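Local coordinates for prophage Lp1 protein 11 (Lactobacillus plantarum WCFS1, PDB 3B7H) that probably binds DNA through a Cro/C1-type helix-turn-helix domain, although its exact role in the prophage is not established, at residues A[19-24]-A[58-63]; A[51-56]-A[62-67]. All coordinates share one frame; numbering follows the deposited sequence.

Contact 1 (A[19-24]-A[58-63]); sequences QNLTIN and GTLGIS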
# COMPACT_ATOMS: atom_id res chain seq x y z
N GLN A 19 -13.18 -16.29 -2.35
CA GLN A 19 -13.47 -16.44 -3.77
C GLN A 19 -13.21 -17.85 -4.28
O GLN A 19 -13.26 -18.09 -5.48
CB GLN A 19 -12.68 -15.43 -4.62
CG GLN A 19 -13.19 -14.00 -4.55
CD GLN A 19 -12.84 -13.17 -5.77
OE1 GLN A 19 -12.68 -13.69 -6.89
NE2 GLN A 19 -12.73 -11.87 -5.57
N ASN A 20 -12.96 -18.80 -3.37
CA ASN A 20 -12.63 -20.18 -3.74
C ASN A 20 -11.42 -20.25 -4.68
O ASN A 20 -11.38 -21.07 -5.60
CB ASN A 20 -13.85 -20.90 -4.36
CG ASN A 20 -15.09 -20.97 -3.42
OD1 ASN A 20 -15.02 -20.76 -2.18
ND2 ASN A 20 -16.25 -21.29 -4.02
N LEU A 21 -10.45 -19.37 -4.45
CA LEU A 21 -9.16 -19.39 -5.15
C LEU A 21 -8.10 -19.91 -4.18
O LEU A 21 -8.37 -20.14 -3.01
CB LEU A 21 -8.79 -17.97 -5.63
CG LEU A 21 -9.66 -17.34 -6.71
CD1 LEU A 21 -9.54 -15.84 -6.73
CD2 LEU A 21 -9.28 -17.91 -8.05
N THR A 22 -6.90 -20.07 -4.68
CA THR A 22 -5.76 -20.34 -3.83
C THR A 22 -4.74 -19.24 -4.09
O THR A 22 -4.78 -18.58 -5.13
CB THR A 22 -5.15 -21.74 -4.12
OG1 THR A 22 -4.77 -21.83 -5.50
CG2 THR A 22 -6.15 -22.84 -3.80
N ILE A 23 -3.83 -19.01 -3.14
CA ILE A 23 -2.80 -18.01 -3.32
C ILE A 23 -1.96 -18.31 -4.56
O ILE A 23 -1.57 -17.40 -5.28
CB ILE A 23 -1.92 -17.83 -2.05
CG1 ILE A 23 -0.93 -16.66 -2.25
CG2 ILE A 23 -1.18 -19.12 -1.66
CD1 ILE A 23 -1.57 -15.28 -2.25
N ASN A 24 -1.72 -19.58 -4.84
CA ASN A 24 -0.95 -19.98 -6.00
C ASN A 24 -1.66 -19.67 -7.30
O ASN A 24 -1.06 -19.23 -8.27
CB ASN A 24 -0.65 -21.48 -5.90
CG ASN A 24 0.19 -22.00 -7.04
OD1 ASN A 24 -0.30 -22.73 -7.92
ND2 ASN A 24 1.47 -21.67 -7.01
N GLY A 58 -6.53 -6.73 -8.82
CA GLY A 58 -7.01 -6.84 -10.18
C GLY A 58 -7.57 -8.22 -10.44
O GLY A 58 -8.66 -8.38 -11.01
N THR A 59 -6.82 -9.23 -10.01
CA THR A 59 -7.19 -10.63 -10.16
C THR A 59 -8.45 -10.96 -9.37
O THR A 59 -9.28 -11.75 -9.80
CB THR A 59 -6.07 -11.56 -9.67
OG1 THR A 59 -4.91 -11.35 -10.47
CG2 THR A 59 -6.48 -13.01 -9.74
N LEU A 60 -8.56 -10.34 -8.20
CA LEU A 60 -9.71 -10.52 -7.34
C LEU A 60 -10.95 -9.75 -7.78
O LEU A 60 -12.04 -10.03 -7.29
CB LEU A 60 -9.35 -10.13 -5.92
CG LEU A 60 -8.43 -11.11 -5.20
CD1 LEU A 60 -8.18 -10.56 -3.83
CD2 LEU A 60 -9.05 -12.50 -5.10
N GLY A 61 -10.78 -8.78 -8.70
CA GLY A 61 -11.89 -7.93 -9.15
C GLY A 61 -12.31 -6.88 -8.14
O GLY A 61 -13.45 -6.43 -8.12
N ILE A 62 -11.39 -6.48 -7.27
CA ILE A 62 -11.67 -5.46 -6.28
C ILE A 62 -10.69 -4.32 -6.48
O ILE A 62 -9.62 -4.52 -7.05
CB ILE A 62 -11.54 -5.99 -4.84
CG1 ILE A 62 -10.14 -6.48 -4.53
CG2 ILE A 62 -12.52 -7.13 -4.58
CD1 ILE A 62 -9.99 -6.98 -3.10
N SER A 63 -11.06 -3.14 -5.98
CA SER A 63 -10.20 -1.95 -5.95
C SER A 63 -9.30 -2.03 -4.73
O SER A 63 -9.67 -2.64 -3.73
CB SER A 63 -11.03 -0.67 -5.90
OG SER A 63 -11.62 -0.47 -4.63
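Q19, just past the C-terminal end of helix 4-18, reaches across to L60 in the last turn of helix 50-60 and donates a hydrogen bond to its backbone carbonyl. The CB of Q19 already points toward 58-63, and CG stands anti to the carbonyl carbon (chi1 -74°), from where the extended chain carries the amide to the helix end. CD passes the methyl CD2 of L60 at 3.9 Å. OE1 is turned aside, so that the amide presents its nitrogen: NE2 of Q19 lies 2.6 Å from O of L60, a short bond that is nearly straight at the hydrogen (166°). It comes in on a lone pair, in the plane of the L60 carbonyl, and the acceptor in turn lies almost within the plane of the Q19 amide. NE2 also rests 3.8 Å from CD2 of L60, so one residue offers both a polar and an apolar surface to the glutamine.

The same methyl serves L21, whose CD1 meets CD2 of L60 at 3.7 Å, the two leucines running alongside in antiparallel fashion. L21 also packs on I16 and V26, which ties this patch to helices 4-18 and 23-30. The helix of L60 ends here in a Schellman motif, with G61 at positive phi and its N bonded to O of G58. A carbonyl at such a C-terminus probably carries extra negative character, and an uncharged amide N-H answers it without bringing a formal charge into the partly buried junction.

Contact 2 (A[51-56]-A[62-67]); sequences TTIRKV and ISVHDF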
# COMPACT_ATOMS: atom_id res chain seq x y z
N THR A 51 2.26 -2.12 -5.43
CA THR A 51 2.20 -2.74 -6.76
C THR A 51 1.66 -4.17 -6.69
O THR A 51 0.71 -4.53 -7.40
CB THR A 51 3.59 -2.71 -7.40
OG1 THR A 51 3.95 -1.35 -7.58
CG2 THR A 51 3.65 -3.40 -8.77
N THR A 52 2.24 -4.97 -5.80
CA THR A 52 1.81 -6.34 -5.62
C THR A 52 0.34 -6.40 -5.18
O THR A 52 -0.46 -7.16 -5.74
CB THR A 52 2.71 -7.07 -4.62
OG1 THR A 52 3.98 -7.31 -5.24
CG2 THR A 52 2.09 -8.41 -4.18
N ILE A 53 -0.02 -5.57 -4.21
CA ILE A 53 -1.43 -5.50 -3.75
C ILE A 53 -2.37 -5.13 -4.91
O ILE A 53 -3.42 -5.76 -5.13
CB ILE A 53 -1.58 -4.51 -2.58
CG1 ILE A 53 -0.77 -5.02 -1.37
CG2 ILE A 53 -3.06 -4.28 -2.24
CD1 ILE A 53 -0.55 -3.95 -0.31
N ARG A 54 -1.97 -4.13 -5.68
CA ARG A 54 -2.78 -3.70 -6.83
C ARG A 54 -3.00 -4.82 -7.82
O ARG A 54 -4.11 -5.03 -8.30
CB ARG A 54 -2.13 -2.50 -7.52
CG ARG A 54 -2.88 -2.06 -8.78
CD ARG A 54 -2.28 -0.87 -9.49
NE ARG A 54 -0.86 -1.04 -9.78
CZ ARG A 54 -0.33 -1.84 -10.72
NH1 ARG A 54 -1.10 -2.63 -11.48
NH2 ARG A 54 0.99 -1.85 -10.90
N LYS A 55 -1.93 -5.56 -8.13
CA LYS A 55 -2.01 -6.65 -9.09
C LYS A 55 -2.95 -7.77 -8.61
O LYS A 55 -3.75 -8.28 -9.38
CB LYS A 55 -0.60 -7.23 -9.37
CG LYS A 55 0.33 -6.29 -10.17
CD LYS A 55 1.77 -6.82 -10.28
CE LYS A 55 2.57 -6.02 -11.32
NZ LYS A 55 4.05 -6.36 -11.30
N VAL A 56 -2.82 -8.16 -7.34
CA VAL A 56 -3.72 -9.16 -6.76
C VAL A 56 -5.17 -8.68 -6.75
O VAL A 56 -6.09 -9.44 -7.04
CB VAL A 56 -3.30 -9.52 -5.34
CG1 VAL A 56 -4.40 -10.34 -4.70
CG2 VAL A 56 -2.01 -10.29 -5.37
N ILE A 62 -11.39 -6.48 -7.27
CA ILE A 62 -11.67 -5.46 -6.28
C ILE A 62 -10.69 -4.32 -6.48
O ILE A 62 -9.62 -4.52 -7.05
CB ILE A 62 -11.54 -5.99 -4.84
CG1 ILE A 62 -10.14 -6.48 -4.53
CG2 ILE A 62 -12.52 -7.13 -4.58
CD1 ILE A 62 -9.99 -6.98 -3.10
N SER A 63 -11.06 -3.14 -5.98
CA SER A 63 -10.20 -1.95 -5.95
C SER A 63 -9.30 -2.03 -4.73
O SER A 63 -9.67 -2.64 -3.73
CB SER A 63 -11.03 -0.67 -5.90
OG SER A 63 -11.62 -0.47 -4.63
N VAL A 64 -8.13 -1.40 -4.83
CA VAL A 64 -7.18 -1.30 -3.74
C VAL A 64 -7.82 -0.57 -2.58
O VAL A 64 -7.63 -0.93 -1.42
CB VAL A 64 -5.88 -0.60 -4.20
CG1 VAL A 64 -5.04 -0.09 -3.01
CG2 VAL A 64 -5.05 -1.53 -5.05
N HIS A 65 -8.59 0.46 -2.88
CA HIS A 65 -9.38 1.16 -1.87
C HIS A 65 -10.24 0.21 -1.06
O HIS A 65 -10.22 0.24 0.17
CB HIS A 65 -10.25 2.20 -2.57
CG HIS A 65 -11.17 2.94 -1.67
ND1 HIS A 65 -10.75 3.68 -0.59
CD2 HIS A 65 -12.51 3.11 -1.74
CE1 HIS A 65 -11.78 4.26 -0.02
NE2 HIS A 65 -12.87 3.93 -0.69
N ASP A 66 -10.99 -0.66 -1.75
CA ASP A 66 -11.82 -1.65 -1.06
C ASP A 66 -11.01 -2.72 -0.32
O ASP A 66 -11.38 -3.12 0.80
CB ASP A 66 -12.80 -2.31 -2.03
CG ASP A 66 -14.01 -1.42 -2.34
OD1 ASP A 66 -14.30 -0.46 -1.58
OD2 ASP A 66 -14.69 -1.68 -3.35
N PHE A 67 -9.90 -3.14 -0.92
CA PHE A 67 -8.95 -4.02 -0.24
C PHE A 67 -8.63 -3.53 1.18
O PHE A 67 -8.59 -4.30 2.12
CB PHE A 67 -7.65 -4.18 -1.04
CG PHE A 67 -6.63 -5.04 -0.35
CD1 PHE A 67 -6.66 -6.41 -0.51
CD2 PHE A 67 -5.73 -4.49 0.52
CE1 PHE A 67 -5.76 -7.22 0.17
CE2 PHE A 67 -4.83 -5.29 1.22
CZ PHE A 67 -4.85 -6.65 1.05
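F67 N donates to O of S63 at 2.9 Å, closing the single turn of helix 64-67, from which V64 and F67 face helix 50-60. This short helix follows the four longer ones of the Cro/C1-type helix-turn-helix domain. Its start is N-capped by S63, whose OG accepts from N of D66 at 3.0 Å.

Across the contact the meeting is wholly apolar. V64 lays CG2 against the backbone of the longer helix, 3.6 Å from CA of R54 and 3.9 Å from CB of the same residue. Beyond CB the arginine chain leaves the V64 contact: CG is anti to the backbone N (chi1 176°), the chain bends at chi3, and outside these two segments NE is salt-bridged to D4 of the second subunit. Thus the base of R54 belongs to the intramolecular packing while its charged end serves the dimer.

The CB of I53 points toward 62-67, and the residue is buried between several neighbours, touching V8 of helix 4-18 as well as I50 of the second subunit. Its CG2 stands 4.4 Å from CG2 of V64. The I53 and F67 side chains cross at about a right angle, and the ring, which also makes an edge-to-face contact with H11, receives a CH-pi contact on one face: I53 CG2 sits 4.0 Å from the ring centroid, 18° off the normal, displaced toward the CD2 side of the rim.

Overall arrangement
Contacts 1 and 2 have centres about 10 Å apart and both use helix 50-60, contact 2 its N-terminal half and contact 1 its C-terminal end. Along the chain 19-24 comes first, then 51-56, and the overlapping ranges 58-63 and 62-67 close the series, sharing I62 and S63. Contact 1 joins the end of helix 50-60 to the link between helices 4-18 and 23-30, whereas contact 2 folds helix 64-67 back on the helix before it. Helix 50-60 is therefore held at two places within the all-helical domain, whose helices 23-30 and 34-41 probably form the helix-turn-helix unit. Both contacts also lie near the second subunit.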